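Local coordinates for protein putative O-methyltransferase (Klebsiella pneumoniae subsp. pneumoniae, PDB 3TFW) that probably transfers a methyl group from S-adenosylmethionine to an oxygen of its substrate, at residues 45-56 / 73-84. Residues are numbered along the deposited sequence; the frame is centred on the assembly and turned at random.
Sequences HDVAANQGQFLA and LGGYSTIWMARE
Trp80 lays one face of its indole on the backbone of helix 49-56, with Gly52 CA 3.5 Å from the centroid of the five-membered ring and 6° off its normal, a CH-pi contact squarely over the ring. Having no side chain, Gly52 lets the ring come this near; the benzo half continues over Gln53, where Trp80 CZ3 is 3.6 Å from Gln53 CA. The indole is thus a knob in a hole formed by Ala49, Gly52, Gln53 and Ala56. The axes of helices 49-56 and 76-82 approach to 8.1 Å and cross at -41°, the chains running in the same general sense. Both belong to the Rossmann-like fold of class I methyltransferases, helix 76-82 being the crossover between the parallel neighbours 66-70 and 90-95. Leu30 and Leu34 of helix 28-39 pack on Trp80 and Tyr76, while Asn50 and Phe54, on helix 49-56, reach the second subunit.

Tyr76 turns its CG anti to the backbone N (chi1 -178°), which sets the phenol beside the loop ahead of helix 49-56; there its CE2 approaches Val47 O to 3.1 Å and also touches Val47 CG2. Trp80 CD1 lies over one face of this phenol. Ser77 OG nestles against both methyls of Val47, and a water joins it to Val47 N.

No direct hydrogen bond spans the two segments, so waters carry the polar links. One donates a hydrogen bond to Asp46 OD1 and accepts from Gly74 N and Tyr76 N, tying the loop to the start of helix 76-82; Asn37 also bonds this carboxylate oxygen. At the far end Ala56 CB rests 3.7 Å from Glu84 CG, and a water donates to both Gln53 OE1 and Glu84 OE2, while Glu84 OE1 forms a salt bridge with Arg60.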
ATOM      1  N   HIS A  45      -1.269  15.596  13.358  1.00 25.64           N
ATOM      2  CA  HIS A  45      -0.800  14.245  13.066  1.00 26.52           C
ATOM      3  C   HIS A  45      -1.755  13.539  12.104  1.00 26.56           C
ATOM      4  O   HIS A  45      -1.689  12.318  11.938  1.00 26.66           O
ATOM      5  CB  HIS A  45      -0.667  13.417  14.353  1.00 26.83           C
ATOM      6  CG  HIS A  45       0.457  13.839  15.244  1.00 29.38           C
ATOM      7  ND1 HIS A  45       1.718  14.139  14.769  1.00 31.08           N
ATOM      8  CD2 HIS A  45       0.524  13.963  16.592  1.00 31.63           C
ATOM      9  CE1 HIS A  45       2.504  14.454  15.783  1.00 31.95           C
ATOM     10  NE2 HIS A  45       1.806  14.354  16.900  1.00 32.27           N
ATOM     11  N   ASP A  46      -2.646  14.307  11.481  1.00 26.45           N
ATOM     12  CA  ASP A  46      -3.590  13.751  10.516  1.00 26.51           C
ATOM     13  C   ASP A  46      -2.838  13.187   9.308  1.00 26.00           C
ATOM     14  O   ASP A  46      -1.820  13.742   8.899  1.00 25.97           O
ATOM     15  CB  ASP A  46      -4.572  14.825  10.045  1.00 26.82           C
ATOM     16  CG  ASP A  46      -5.218  15.569  11.197  1.00 29.05           C
ATOM     17  OD1 ASP A  46      -6.353  15.215  11.558  1.00 30.08           O
ATOM     18  OD2 ASP A  46      -4.577  16.485  11.757  1.00 33.22           O
ATOM     19  N   VAL A  47      -3.337  12.091   8.742  1.00 25.01           N
ATOM     20  CA  VAL A  47      -2.780  11.579   7.480  1.00 24.60           C
ATOM     21  C   VAL A  47      -3.102  12.518   6.314  1.00 24.09           C
ATOM     22  O   VAL A  47      -4.083  13.270   6.365  1.00 23.94           O
ATOM     23  CB  VAL A  47      -3.242  10.132   7.160  1.00 24.32           C
ATOM     24  CG1 VAL A  47      -2.759   9.165   8.245  1.00 25.39           C
ATOM     25  CG2 VAL A  47      -4.756  10.051   6.963  1.00 24.90           C
ATOM     26  N   ALA A  48      -2.266  12.484   5.275  1.00 23.21           N
ATOM     27  CA  ALA A  48      -2.542  13.205   4.034  1.00 22.17           C
ATOM     28  C   ALA A  48      -3.710  12.532   3.310  1.00 21.46           C
ATOM     29  O   ALA A  48      -3.985  11.355   3.549  1.00 21.22           O
ATOM     30  CB  ALA A  48      -1.293  13.229   3.154  1.00 22.79           C
ATOM     31  N   ALA A  49      -4.396  13.258   2.423  1.00 20.65           N
ATOM     32  CA  ALA A  49      -5.590  12.726   1.758  1.00 20.25           C
ATOM     33  C   ALA A  49      -5.329  11.436   0.979  1.00 19.72           C
ATOM     34  O   ALA A  49      -6.190  10.570   0.920  1.00 19.11           O
ATOM     35  CB  ALA A  49      -6.225  13.778   0.842  1.00 20.76           C
ATOM     36  N   ASN A  50      -4.148  11.319   0.376  1.00 19.16           N
ATOM     37  CA  ASN A  50      -3.825  10.108  -0.389  1.00 18.47           C
ATOM     38  C   ASN A  50      -3.625   8.900   0.523  1.00 17.97           C
ATOM     39  O   ASN A  50      -3.924   7.767   0.134  1.00 17.48           O
ATOM     40  CB  ASN A  50      -2.625  10.318  -1.330  1.00 18.48           C
ATOM     41  CG  ASN A  50      -1.349  10.702  -0.593  1.00 19.78           C
ATOM     42  OD1 ASN A  50      -1.389  11.351   0.448  1.00 21.69           O
ATOM     43  ND2 ASN A  50      -0.204  10.315  -1.146  1.00 21.05           N
ATOM     44  N   GLN A  51      -3.118   9.149   1.728  1.00 17.78           N
ATOM     45  CA  GLN A  51      -2.976   8.088   2.730  1.00 17.68           C
ATOM     46  C   GLN A  51      -4.352   7.660   3.245  1.00 16.99           C
ATOM     47  O   GLN A  51      -4.615   6.472   3.391  1.00 17.04           O
ATOM     48  CB  GLN A  51      -2.069   8.518   3.877  1.00 17.98           C
ATOM     49  CG  GLN A  51      -0.661   8.935   3.418  1.00 21.71           C
ATOM     50  CD  GLN A  51       0.178   9.531   4.544  1.00 25.76           C
ATOM     51  OE1 GLN A  51      -0.351  10.110   5.495  1.00 28.11           O
ATOM     52  NE2 GLN A  51       1.500   9.393   4.432  1.00 26.62           N
ATOM     53  N   GLY A  52      -5.229   8.628   3.504  1.00 16.36           N
ATOM     54  CA  GLY A  52      -6.619   8.321   3.868  1.00 15.72           C
ATOM     55  C   GLY A  52      -7.323   7.459   2.828  1.00 15.47           C
ATOM     56  O   GLY A  52      -7.980   6.467   3.166  1.00 15.52           O
ATOM     57  N   GLN A  53      -7.194   7.832   1.557  1.00 14.99           N
ATOM     58  CA  GLN A  53      -7.824   7.076   0.480  1.00 15.33           C
ATOM     59  C   GLN A  53      -7.259   5.656   0.411  1.00 14.97           C
ATOM     60  O   GLN A  53      -7.987   4.705   0.132  1.00 15.39           O
ATOM     61  CB  GLN A  53      -7.670   7.821  -0.866  1.00 15.53           C
ATOM     62  CG  GLN A  53      -8.402   7.195  -2.042  1.00 16.44           C
ATOM     63  CD  GLN A  53      -9.890   7.099  -1.852  1.00 19.27           C
ATOM     64  OE1 GLN A  53     -10.408   6.130  -1.274  1.00 21.54           O
ATOM     65  NE2 GLN A  53     -10.602   8.078  -2.383  1.00 17.10           N
ATOM     66  N   PHE A  54      -5.959   5.529   0.661  1.00 15.04           N
ATOM     67  CA  PHE A  54      -5.301   4.220   0.746  1.00 15.47           C
ATOM     68  C   PHE A  54      -5.954   3.345   1.839  1.00 15.55           C
ATOM     69  O   PHE A  54      -6.320   2.195   1.582  1.00 14.32           O
ATOM     70  CB  PHE A  54      -3.797   4.411   1.001  1.00 15.83           C
ATOM     71  CG  PHE A  54      -3.030   3.120   1.154  1.00 18.11           C
ATOM     72  CD1 PHE A  54      -2.839   2.269   0.072  1.00 22.16           C
ATOM     73  CD2 PHE A  54      -2.493   2.761   2.387  1.00 20.70           C
ATOM     74  CE1 PHE A  54      -2.117   1.067   0.222  1.00 23.62           C
ATOM     75  CE2 PHE A  54      -1.774   1.568   2.542  1.00 21.63           C
ATOM     76  CZ  PHE A  54      -1.591   0.727   1.461  1.00 22.84           C
ATOM     77  N   LEU A  55      -6.137   3.909   3.032  1.00 15.42           N
ATOM     78  CA  LEU A  55      -6.817   3.193   4.122  1.00 15.70           C
ATOM     79  C   LEU A  55      -8.228   2.780   3.728  1.00 15.94           C
ATOM     80  O   LEU A  55      -8.660   1.676   4.041  1.00 15.90           O
ATOM     81  CB  LEU A  55      -6.841   4.009   5.430  1.00 15.83           C
ATOM     82  CG  LEU A  55      -5.498   4.341   6.096  1.00 17.05           C
ATOM     83  CD1 LEU A  55      -5.693   5.274   7.289  1.00 18.05           C
ATOM     84  CD2 LEU A  55      -4.739   3.075   6.511  1.00 19.25           C
ATOM     85  N   ALA A  56      -8.938   3.677   3.041  1.00 15.62           N
ATOM     86  CA  ALA A  56     -10.280   3.383   2.571  1.00 15.68           C
ATOM     87  C   ALA A  56     -10.240   2.209   1.607  1.00 15.32           C
ATOM     88  O   ALA A  56     -11.076   1.319   1.693  1.00 15.13           O
ATOM     89  CB  ALA A  56     -10.931   4.631   1.915  1.00 15.87           C
ATOM     90  N   LEU A  73      -7.150  10.504  17.607  1.00 16.45           N
ATOM     91  CA  LEU A  73      -6.877  11.936  17.415  1.00 17.68           C
ATOM     92  C   LEU A  73      -8.211  12.667  17.196  1.00 17.58           C
ATOM     93  O   LEU A  73      -9.086  12.617  18.073  1.00 18.14           O
ATOM     94  CB  LEU A  73      -5.857  12.181  16.271  1.00 18.44           C
ATOM     95  CG  LEU A  73      -5.277  13.598  16.064  1.00 20.12           C
ATOM     96  CD1 LEU A  73      -4.494  14.133  17.276  1.00 22.94           C
ATOM     97  CD2 LEU A  73      -4.407  13.665  14.804  1.00 21.89           C
ATOM     98  N   GLY A  74      -8.393  13.289  16.030  1.00 17.15           N
ATOM     99  CA  GLY A  74      -9.620  14.035  15.728  1.00 17.28           C
ATOM    100  C   GLY A  74     -10.601  13.242  14.880  1.00 17.26           C
ATOM    101  O   GLY A  74     -11.655  13.757  14.472  1.00 17.47           O
ATOM    102  N   GLY A  75     -10.245  11.992  14.596  1.00 16.26           N
ATOM    103  CA  GLY A  75     -11.112  11.110  13.832  1.00 16.02           C
ATOM    104  C   GLY A  75     -10.998  11.257  12.322  1.00 15.75           C
ATOM    105  O   GLY A  75     -11.855  10.780  11.607  1.00 16.03           O
ATOM    106  N   TYR A  76      -9.931  11.879  11.825  1.00 15.45           N
ATOM    107  CA  TYR A  76      -9.789  12.040  10.368  1.00 15.69           C
ATOM    108  C   TYR A  76      -9.607  10.678   9.672  1.00 15.02           C
ATOM    109  O   TYR A  76     -10.341  10.341   8.732  1.00 14.63           O
ATOM    110  CB  TYR A  76      -8.638  12.986  10.045  1.00 15.70           C
ATOM    111  CG  TYR A  76      -8.439  13.270   8.565  1.00 18.14           C
ATOM    112  CD1 TYR A  76      -9.311  14.107   7.861  1.00 17.77           C
ATOM    113  CD2 TYR A  76      -7.369  12.696   7.872  1.00 18.92           C
ATOM    114  CE1 TYR A  76      -9.107  14.370   6.492  1.00 20.28           C
ATOM    115  CE2 TYR A  76      -7.164  12.951   6.522  1.00 19.84           C
ATOM    116  CZ  TYR A  76      -8.026  13.792   5.842  1.00 19.86           C
ATOM    117  OH  TYR A  76      -7.805  14.025   4.502  1.00 21.25           O
ATOM    118  N   SER A  77      -8.658   9.886  10.156  1.00 14.30           N
ATOM    119  CA  SER A  77      -8.450   8.541   9.593  1.00 14.88           C
ATOM    120  C   SER A  77      -9.663   7.656   9.829  1.00 14.10           C
ATOM    121  O   SER A  77     -10.014   6.815   8.987  1.00 13.90           O
ATOM    122  CB  SER A  77      -7.206   7.895  10.187  1.00 14.77           C
ATOM    123  OG  SER A  77      -6.050   8.534   9.674  1.00 18.85           O
ATOM    124  N   THR A  78     -10.287   7.850  10.991  1.00 13.79           N
ATOM    125  CA  THR A  78     -11.478   7.106  11.381  1.00 13.38           C
ATOM    126  C   THR A  78     -12.551   7.272  10.312  1.00 13.04           C
ATOM    127  O   THR A  78     -13.163   6.311   9.895  1.00 11.82           O
ATOM    128  CB  THR A  78     -12.059   7.582  12.729  1.00 13.41           C
ATOM    129  OG1 THR A  78     -10.996   7.897  13.635  1.00 14.02           O
ATOM    130  CG2 THR A  78     -12.964   6.498  13.325  1.00 14.38           C
ATOM    131  N   ILE A  79     -12.759   8.505   9.873  1.00 13.39           N
ATOM    132  CA  ILE A  79     -13.802   8.787   8.895  1.00 13.97           C
ATOM    133  C   ILE A  79     -13.516   8.175   7.534  1.00 14.09           C
ATOM    134  O   ILE A  79     -14.423   7.616   6.921  1.00 14.53           O
ATOM    135  CB  ILE A  79     -14.085  10.290   8.776  1.00 13.67           C
ATOM    136  CG1 ILE A  79     -14.760  10.775  10.065  1.00 15.33           C
ATOM    137  CG2 ILE A  79     -15.019  10.562   7.597  1.00 14.44           C
ATOM    138  CD1 ILE A  79     -14.562  12.280  10.318  1.00 15.08           C
ATOM    139  N   TRP A  80     -12.262   8.251   7.085  1.00 14.22           N
ATOM    140  CA  TRP A  80     -11.856   7.616   5.824  1.00 14.70           C
ATOM    141  C   TRP A  80     -12.210   6.133   5.836  1.00 14.55           C
ATOM    142  O   TRP A  80     -12.759   5.590   4.863  1.00 14.26           O
ATOM    143  CB  TRP A  80     -10.354   7.781   5.611  1.00 15.13           C
ATOM    144  CG  TRP A  80      -9.959   9.010   4.865  1.00 15.14           C
ATOM    145  CD1 TRP A  80      -9.325  10.110   5.364  1.00 16.97           C
ATOM    146  CD2 TRP A  80     -10.139   9.249   3.465  1.00 17.05           C
ATOM    147  NE1 TRP A  80      -9.108  11.030   4.361  1.00 16.95           N
ATOM    148  CE2 TRP A  80      -9.596  10.526   3.187  1.00 16.59           C
ATOM    149  CE3 TRP A  80     -10.711   8.512   2.423  1.00 16.12           C
ATOM    150  CZ2 TRP A  80      -9.595  11.077   1.902  1.00 17.30           C
ATOM    151  CZ3 TRP A  80     -10.718   9.070   1.135  1.00 17.94           C
ATOM    152  CH2 TRP A  80     -10.168  10.340   0.897  1.00 16.60           C
HETATM  153  N   MSE A  81     -11.900   5.476   6.952  1.00 13.90           N
HETATM  154  CA  MSE A  81     -12.179   4.059   7.065  1.00 14.46           C
HETATM  155  C   MSE A  81     -13.655   3.772   7.242  1.00 14.43           C
HETATM  156  O   MSE A  81     -14.200   2.924   6.526  1.00 15.10           O
HETATM  157  CB  MSE A  81     -11.331   3.409   8.169  1.00 14.91           C
HETATM  158  CG  MSE A  81      -9.857   3.360   7.775  1.00 16.60           C
HETATM  159 SE   MSE A  81      -8.817   2.429   9.123  1.00 26.34          SE
HETATM  160  CE  MSE A  81      -8.804   3.848  10.485  1.00 18.82           C
ATOM    161  N   ALA A  82     -14.310   4.500   8.152  1.00 14.25           N
ATOM    162  CA  ALA A  82     -15.704   4.207   8.517  1.00 14.95           C
ATOM    163  C   ALA A  82     -16.690   4.364   7.362  1.00 15.71           C
ATOM    164  O   ALA A  82     -17.662   3.605   7.262  1.00 15.88           O
ATOM    165  CB  ALA A  82     -16.137   5.050   9.724  1.00 14.97           C
ATOM    166  N   ARG A  83     -16.435   5.319   6.469  1.00 16.62           N
ATOM    167  CA  ARG A  83     -17.305   5.504   5.285  1.00 17.92           C
ATOM    168  C   ARG A  83     -17.407   4.267   4.400  1.00 18.60           C
ATOM    169  O   ARG A  83     -18.399   4.087   3.687  1.00 18.85           O
ATOM    170  CB  ARG A  83     -16.818   6.671   4.439  1.00 18.13           C
ATOM    171  CG  ARG A  83     -17.214   8.008   4.976  1.00 20.14           C
ATOM    172  CD  ARG A  83     -16.345   9.059   4.354  1.00 24.20           C
ATOM    173  NE  ARG A  83     -16.834  10.398   4.647  1.00 26.59           N
ATOM    174  CZ  ARG A  83     -16.435  11.484   3.999  1.00 27.94           C
ATOM    175  NH1 ARG A  83     -15.551  11.382   3.010  1.00 27.93           N
ATOM    176  NH2 ARG A  83     -16.928  12.670   4.333  1.00 27.80           N
ATOM    177  N   GLU A  84     -16.391   3.406   4.461  1.00 18.48           N
ATOM    178  CA  GLU A  84     -16.338   2.227   3.609  1.00 18.57           C
ATOM    179  C   GLU A  84     -16.984   0.995   4.230  1.00 19.04           C
ATOM    180  O   GLU A  84     -17.079  -0.035   3.582  1.00 18.63           O
ATOM    181  CB  GLU A  84     -14.891   1.923   3.189  1.00 18.74           C
ATOM    182  CG  GLU A  84     -14.194   3.079   2.488  1.00 18.97           C
ATOM    183  CD  GLU A  84     -14.900   3.523   1.219  1.00 21.15           C
ATOM    184  OE1 GLU A  84     -15.557   2.694   0.566  1.00 22.77           O
ATOM    185  OE2 GLU A  84     -14.784   4.711   0.871  1.00 23.61           O
TER
HETATM  186  O   HOH W   1      -7.424  13.208  13.235  1.00 18.75           O
HETATM  187  O   HOH W   2      -5.395  11.100  10.123  1.00 29.39           O
HETATM  188  O   HOH W   3     -13.178   5.919  -0.843  1.00 35.17           O